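Local coordinates for protein probable ATP-dependent kinase TDA10 (Saccharomyces cerevisiae, PDB 1ODF) that is probably an ATP-dependent kinase, of still unknown substrate specificity, whose structure closely resembles that of bacterial pantothenate kinase, at residues I157-L169 with N186-R198. Sequence-based numbering, arbitrary orientation. Where two conformers were deposited one is given.
Sequences ILEGWFLGFNPIL and NAKLFFYSDLLWR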
loop_
_atom_site.group_PDB
_atom_site.type_symbol
_atom_site.label_atom_id
_atom_site.label_comp_id
_atom_site.label_asym_id
_atom_site.label_seq_id
_atom_site.Cartn_x
_atom_site.Cartn_y
_atom_site.Cartn_z
ATOM N N ILE A 157 7.768 -5.778 -5.608
ATOM C CA ILE A 157 6.342 -5.572 -5.450
ATOM C C ILE A 157 6.033 -4.997 -4.077
ATOM O O ILE A 157 6.365 -5.599 -3.061
ATOM C CB ILE A 157 5.586 -6.916 -5.622
ATOM C CG1 ILE A 157 5.920 -7.515 -6.991
ATOM C CG2 ILE A 157 4.086 -6.713 -5.475
ATOM C CD1 ILE A 157 5.275 -8.859 -7.246
ATOM N N LEU A 158 5.416 -3.821 -4.055
ATOM C CA LEU A 158 5.030 -3.181 -2.802
ATOM C C LEU A 158 3.527 -2.883 -2.890
ATOM O O LEU A 158 3.030 -2.479 -3.950
ATOM C CB LEU A 158 5.821 -1.886 -2.580
ATOM C CG LEU A 158 5.539 -1.148 -1.261
ATOM C CD1 LEU A 158 6.001 -2.004 -0.076
ATOM C CD2 LEU A 158 6.243 0.196 -1.265
ATOM N N GLU A 159 2.809 -3.091 -1.788
ATOM C CA GLU A 159 1.369 -2.857 -1.779
ATOM C C GLU A 159 0.872 -2.223 -0.488
ATOM O O GLU A 159 1.374 -2.519 0.596
ATOM C CB GLU A 159 0.624 -4.170 -2.021
ATOM C CG GLU A 159 0.676 -5.147 -0.854
ATOM C CD GLU A 159 -0.396 -4.882 0.204
ATOM O OE1 GLU A 159 -0.248 -5.414 1.322
ATOM O OE2 GLU A 159 -1.385 -4.157 -0.073
ATOM N N GLY A 160 -0.124 -1.349 -0.632
ATOM C CA GLY A 160 -0.722 -0.661 0.498
ATOM C C GLY A 160 -2.015 0.015 0.061
ATOM O O GLY A 160 -2.253 0.213 -1.137
ATOM N N TRP A 161 -2.849 0.377 1.032
ATOM C CA TRP A 161 -4.127 1.020 0.743
ATOM C C TRP A 161 -3.986 2.506 0.404
ATOM O O TRP A 161 -4.918 3.101 -0.134
ATOM C CB TRP A 161 -5.104 0.851 1.926
ATOM C CG TRP A 161 -4.644 1.535 3.170
ATOM C CD1 TRP A 161 -3.815 1.025 4.130
ATOM C CD2 TRP A 161 -4.885 2.897 3.530
ATOM N NE1 TRP A 161 -3.516 1.995 5.064
ATOM C CE2 TRP A 161 -4.158 3.154 4.716
ATOM C CE3 TRP A 161 -5.638 3.934 2.962
ATOM C CZ2 TRP A 161 -4.161 4.401 5.338
ATOM C CZ3 TRP A 161 -5.641 5.167 3.581
ATOM C CH2 TRP A 161 -4.905 5.392 4.756
ATOM N N PHE A 162 -2.834 3.100 0.714
ATOM C CA PHE A 162 -2.613 4.520 0.430
ATOM C C PHE A 162 -1.411 4.823 -0.485
ATOM O O PHE A 162 -0.978 5.973 -0.592
ATOM C CB PHE A 162 -2.461 5.293 1.743
ATOM C CG PHE A 162 -1.216 4.941 2.517
ATOM C CD1 PHE A 162 -0.043 5.686 2.358
ATOM C CD2 PHE A 162 -1.213 3.868 3.404
ATOM C CE1 PHE A 162 1.118 5.368 3.076
ATOM C CE2 PHE A 162 -0.054 3.535 4.132
ATOM C CZ PHE A 162 1.115 4.289 3.968
ATOM N N LEU A 163 -0.875 3.806 -1.144
ATOM C CA LEU A 163 0.253 4.024 -2.031
ATOM C C LEU A 163 -0.172 4.899 -3.213
ATOM O O LEU A 163 -1.169 4.620 -3.890
ATOM C CB LEU A 163 0.798 2.691 -2.544
ATOM C CG LEU A 163 1.288 1.658 -1.523
ATOM C CD1 LEU A 163 1.996 0.524 -2.255
ATOM C CD2 LEU A 163 2.232 2.305 -0.527
ATOM N N GLY A 164 0.585 5.963 -3.457
ATOM C CA GLY A 164 0.253 6.840 -4.561
ATOM C C GLY A 164 -0.365 8.153 -4.114
ATOM O O GLY A 164 -0.351 9.125 -4.870
ATOM N N PHE A 165 -0.916 8.187 -2.900
ATOM C CA PHE A 165 -1.515 9.414 -2.378
ATOM C C PHE A 165 -0.411 10.450 -2.224
ATOM O O PHE A 165 0.707 10.125 -1.814
ATOM C CB PHE A 165 -2.161 9.174 -1.004
ATOM C CG PHE A 165 -3.369 8.277 -1.034
ATOM C CD1 PHE A 165 -3.747 7.614 -2.203
ATOM C CD2 PHE A 165 -4.106 8.054 0.134
ATOM C CE1 PHE A 165 -4.841 6.736 -2.210
ATOM C CE2 PHE A 165 -5.200 7.181 0.141
ATOM C CZ PHE A 165 -5.566 6.519 -1.036
ATOM N N ASN A 166 -0.720 11.698 -2.544
ATOM C CA ASN A 166 0.270 12.761 -2.426
ATOM C C ASN A 166 -0.169 13.869 -1.478
ATOM O O ASN A 166 -1.332 14.286 -1.469
ATOM C CB ASN A 166 0.602 13.352 -3.803
ATOM C CG ASN A 166 1.312 12.347 -4.716
ATOM O OD1 ASN A 166 2.305 11.735 -4.332
ATOM N ND2 ASN A 166 0.801 12.183 -5.924
ATOM N N PRO A 167 0.771 14.361 -0.665
ATOM C CA PRO A 167 0.488 15.424 0.297
ATOM C C PRO A 167 0.009 16.719 -0.327
ATOM O O PRO A 167 0.398 17.074 -1.447
ATOM C CB PRO A 167 1.820 15.588 1.030
ATOM C CG PRO A 167 2.835 15.158 0.006
ATOM C CD PRO A 167 2.182 13.942 -0.592
ATOM N N ILE A 168 -0.876 17.405 0.392
ATOM C CA ILE A 168 -1.374 18.698 -0.046
ATOM C C ILE A 168 -0.178 19.601 0.210
ATOM O O ILE A 168 0.379 19.595 1.308
ATOM C CB ILE A 168 -2.547 19.175 0.821
ATOM C CG1 ILE A 168 -3.668 18.125 0.808
ATOM C CG2 ILE A 168 -3.045 20.521 0.306
ATOM C CD1 ILE A 168 -4.154 17.760 -0.591
ATOM N N LEU A 169 0.234 20.361 -0.792
ATOM C CA LEU A 169 1.403 21.212 -0.632
ATOM C C LEU A 169 1.108 22.689 -0.460
ATOM O O LEU A 169 1.774 23.375 0.314
ATOM C CB LEU A 169 2.334 21.027 -1.825
ATOM C CG LEU A 169 2.863 19.602 -1.968
ATOM C CD1 LEU A 169 3.731 19.500 -3.224
ATOM C CD2 LEU A 169 3.647 19.224 -0.710
ATOM N N ASN A 186 -0.994 14.423 6.757
ATOM C CA ASN A 186 -0.593 14.963 5.463
ATOM C C ASN A 186 0.917 15.210 5.419
ATOM O O ASN A 186 1.563 14.937 4.413
ATOM C CB ASN A 186 -1.338 16.277 5.195
ATOM C CG ASN A 186 -0.965 16.898 3.865
ATOM O OD1 ASN A 186 -1.278 16.357 2.803
ATOM N ND2 ASN A 186 -0.285 18.036 3.916
ATOM N N ALA A 187 1.480 15.727 6.510
ATOM C CA ALA A 187 2.918 15.992 6.567
ATOM C C ALA A 187 3.679 14.680 6.528
ATOM O O ALA A 187 4.717 14.558 5.867
ATOM C CB ALA A 187 3.268 16.751 7.831
ATOM N N LYS A 188 3.150 13.702 7.252
ATOM C CA LYS A 188 3.740 12.375 7.324
ATOM C C LYS A 188 3.704 11.662 5.967
ATOM O O LYS A 188 4.645 10.965 5.605
ATOM C CB LYS A 188 2.995 11.537 8.371
ATOM C CG LYS A 188 3.206 11.993 9.800
ATOM C CD LYS A 188 4.677 11.859 10.186
ATOM C CE LYS A 188 4.908 12.108 11.665
ATOM N NZ LYS A 188 6.321 11.804 12.043
ATOM N N LEU A 189 2.619 11.843 5.221
ATOM C CA LEU A 189 2.479 11.207 3.915
ATOM C C LEU A 189 3.652 11.575 2.993
ATOM O O LEU A 189 4.045 10.796 2.120
ATOM C CB LEU A 189 1.149 11.618 3.264
ATOM C CG LEU A 189 0.869 11.065 1.855
ATOM C CD1 LEU A 189 0.874 9.540 1.893
ATOM C CD2 LEU A 189 -0.466 11.587 1.322
ATOM N N PHE A 190 4.209 12.765 3.203
ATOM C CA PHE A 190 5.319 13.249 2.399
ATOM C C PHE A 190 6.481 12.260 2.284
ATOM O O PHE A 190 6.966 11.992 1.183
ATOM C CB PHE A 190 5.850 14.570 2.967
ATOM C CG PHE A 190 7.023 15.120 2.204
ATOM C CD1 PHE A 190 6.852 15.651 0.928
ATOM C CD2 PHE A 190 8.311 15.034 2.728
ATOM C CE1 PHE A 190 7.948 16.084 0.179
ATOM C CE2 PHE A 190 9.411 15.461 1.987
ATOM C CZ PHE A 190 9.231 15.985 0.713
ATOM N N PHE A 191 6.917 11.716 3.416
ATOM C CA PHE A 191 8.044 10.791 3.430
ATOM C C PHE A 191 7.892 9.563 2.532
ATOM O O PHE A 191 8.884 9.058 2.008
ATOM C CB PHE A 191 8.353 10.334 4.862
ATOM C CG PHE A 191 8.890 11.425 5.754
ATOM C CD1 PHE A 191 8.049 12.430 6.242
ATOM C CD2 PHE A 191 10.238 11.437 6.128
ATOM C CE1 PHE A 191 8.539 13.431 7.088
ATOM C CE2 PHE A 191 10.746 12.438 6.978
ATOM C CZ PHE A 191 9.893 13.435 7.459
ATOM N N TYR A 192 6.664 9.083 2.357
ATOM C CA TYR A 192 6.427 7.918 1.519
ATOM C C TYR A 192 6.496 8.332 0.061
ATOM O O TYR A 192 7.199 7.716 -0.735
ATOM C CB TYR A 192 5.047 7.314 1.788
ATOM C CG TYR A 192 4.779 6.932 3.229
ATOM C CD1 TYR A 192 4.491 7.907 4.190
ATOM C CD2 TYR A 192 4.766 5.589 3.622
ATOM C CE1 TYR A 192 4.188 7.553 5.507
ATOM C CE2 TYR A 192 4.464 5.225 4.937
ATOM C CZ TYR A 192 4.172 6.211 5.869
ATOM O OH TYR A 192 3.835 5.860 7.152
ATOM N N SER A 193 5.749 9.379 -0.279
ATOM C CA SER A 193 5.707 9.896 -1.638
ATOM C C SER A 193 7.100 10.266 -2.146
ATOM O O SER A 193 7.501 9.869 -3.240
ATOM C CB SER A 193 4.804 11.129 -1.685
ATOM O OG SER A 193 5.223 12.103 -0.739
ATOM N N ASP A 194 7.833 11.022 -1.335
ATOM C CA ASP A 194 9.179 11.469 -1.683
ATOM C C ASP A 194 10.135 10.310 -1.920
ATOM O O ASP A 194 10.954 10.330 -2.837
ATOM C CB ASP A 194 9.734 12.345 -0.559
ATOM C CG ASP A 194 11.046 13.014 -0.929
ATOM O OD1 ASP A 194 11.025 13.882 -1.829
ATOM O OD2 ASP A 194 12.090 12.671 -0.327
ATOM N N LEU A 195 10.007 9.300 -1.076
ATOM C CA LEU A 195 10.841 8.116 -1.130
ATOM C C LEU A 195 10.440 7.107 -2.215
ATOM O O LEU A 195 11.293 6.376 -2.738
ATOM C CB LEU A 195 10.784 7.444 0.238
ATOM C CG LEU A 195 11.809 6.385 0.622
ATOM C CD1 LEU A 195 13.229 6.921 0.437
ATOM C CD2 LEU A 195 11.558 5.992 2.081
ATOM N N LEU A 196 9.157 7.097 -2.580
ATOM C CA LEU A 196 8.660 6.121 -3.546
ATOM C C LEU A 196 8.075 6.590 -4.884
ATOM O O LEU A 196 8.816 6.774 -5.852
ATOM C CB LEU A 196 7.644 5.206 -2.840
ATOM C CG LEU A 196 8.197 4.481 -1.606
ATOM C CD1 LEU A 196 7.058 3.911 -0.753
ATOM C CD2 LEU A 196 9.154 3.393 -2.056
ATOM N N TRP A 197 6.754 6.780 -4.947
ATOM C CA TRP A 197 6.120 7.150 -6.215
ATOM C C TRP A 197 6.421 8.534 -6.780
ATOM O O TRP A 197 6.029 8.836 -7.900
ATOM C CB TRP A 197 4.606 6.911 -6.146
ATOM C CG TRP A 197 3.932 7.549 -4.981
ATOM C CD1 TRP A 197 3.420 8.811 -4.917
ATOM C CD2 TRP A 197 3.708 6.959 -3.697
ATOM N NE1 TRP A 197 2.891 9.045 -3.671
ATOM C CE2 TRP A 197 3.055 7.923 -2.902
ATOM C CE3 TRP A 197 3.998 5.707 -3.141
ATOM C CZ2 TRP A 197 2.683 7.675 -1.575
ATOM C CZ3 TRP A 197 3.628 5.461 -1.818
ATOM C CH2 TRP A 197 2.977 6.443 -1.054
ATOM N N ARG A 198 7.120 9.367 -6.014
ATOM C CA ARG A 198 7.513 10.695 -6.488
ATOM C C ARG A 198 9.040 10.715 -6.559
ATOM O O ARG A 198 9.644 11.740 -6.870
ATOM C CB ARG A 198 7.017 11.798 -5.541
ATOM C CG ARG A 198 5.507 11.918 -5.473
ATOM C CD ARG A 198 4.941 12.534 -6.732
ATOM N NE ARG A 198 5.023 13.993 -6.700
ATOM C CZ ARG A 198 5.230 14.753 -7.772
ATOM N NH1 ARG A 198 5.383 14.193 -8.970
ATOM N NH2 ARG A 198 5.289 16.074 -7.644
#
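Gly164, in the type II turn Phe162–Phe165 that follows strand 155-160, lies 6.1 Å (CA to CA) from Trp197, just past helix 182-195, and the chain then runs back along that helix until Pro167 meets Asn186. With CG wedged between its backbone N and carbonyl carbon (chi1 53°), Trp197 lays one indole face against the turn: Gly164 CA makes a CH-pi contact 3.4 Å from the centroid of its five-membered ring, and Leu163 CD2 touches CZ3. At the indole edge, NE1 gives a 2.8 Å hydrogen bond to Asn166 OD1, from above the amide plane, and a weak one to Phe165 O. An alanine in place of Trp197 would probably leave the turn without its aromatic face and Asn166 OD1 without this donor. Phe162 points its edge at the face of Tyr192 (planes 86° apart), whose hydroxyl is hydrogen-bonded to Gly100 N and His102 ND1, while Leu189 CD2 lies against Phe165 CB and the Asn166–Pro167 peptide. At the far end the Asn186 amide grips the Ile168 backbone twice, OD1 accepting from N at 2.7 Å and ND2 donating to O at 3.1 Å. Polar bonds at Trp197 and Asn186, with Leu189 and Pro167 packed between them, thus hold the loop leaving an inner strand of this P-loop kinase-like fold against the following helix.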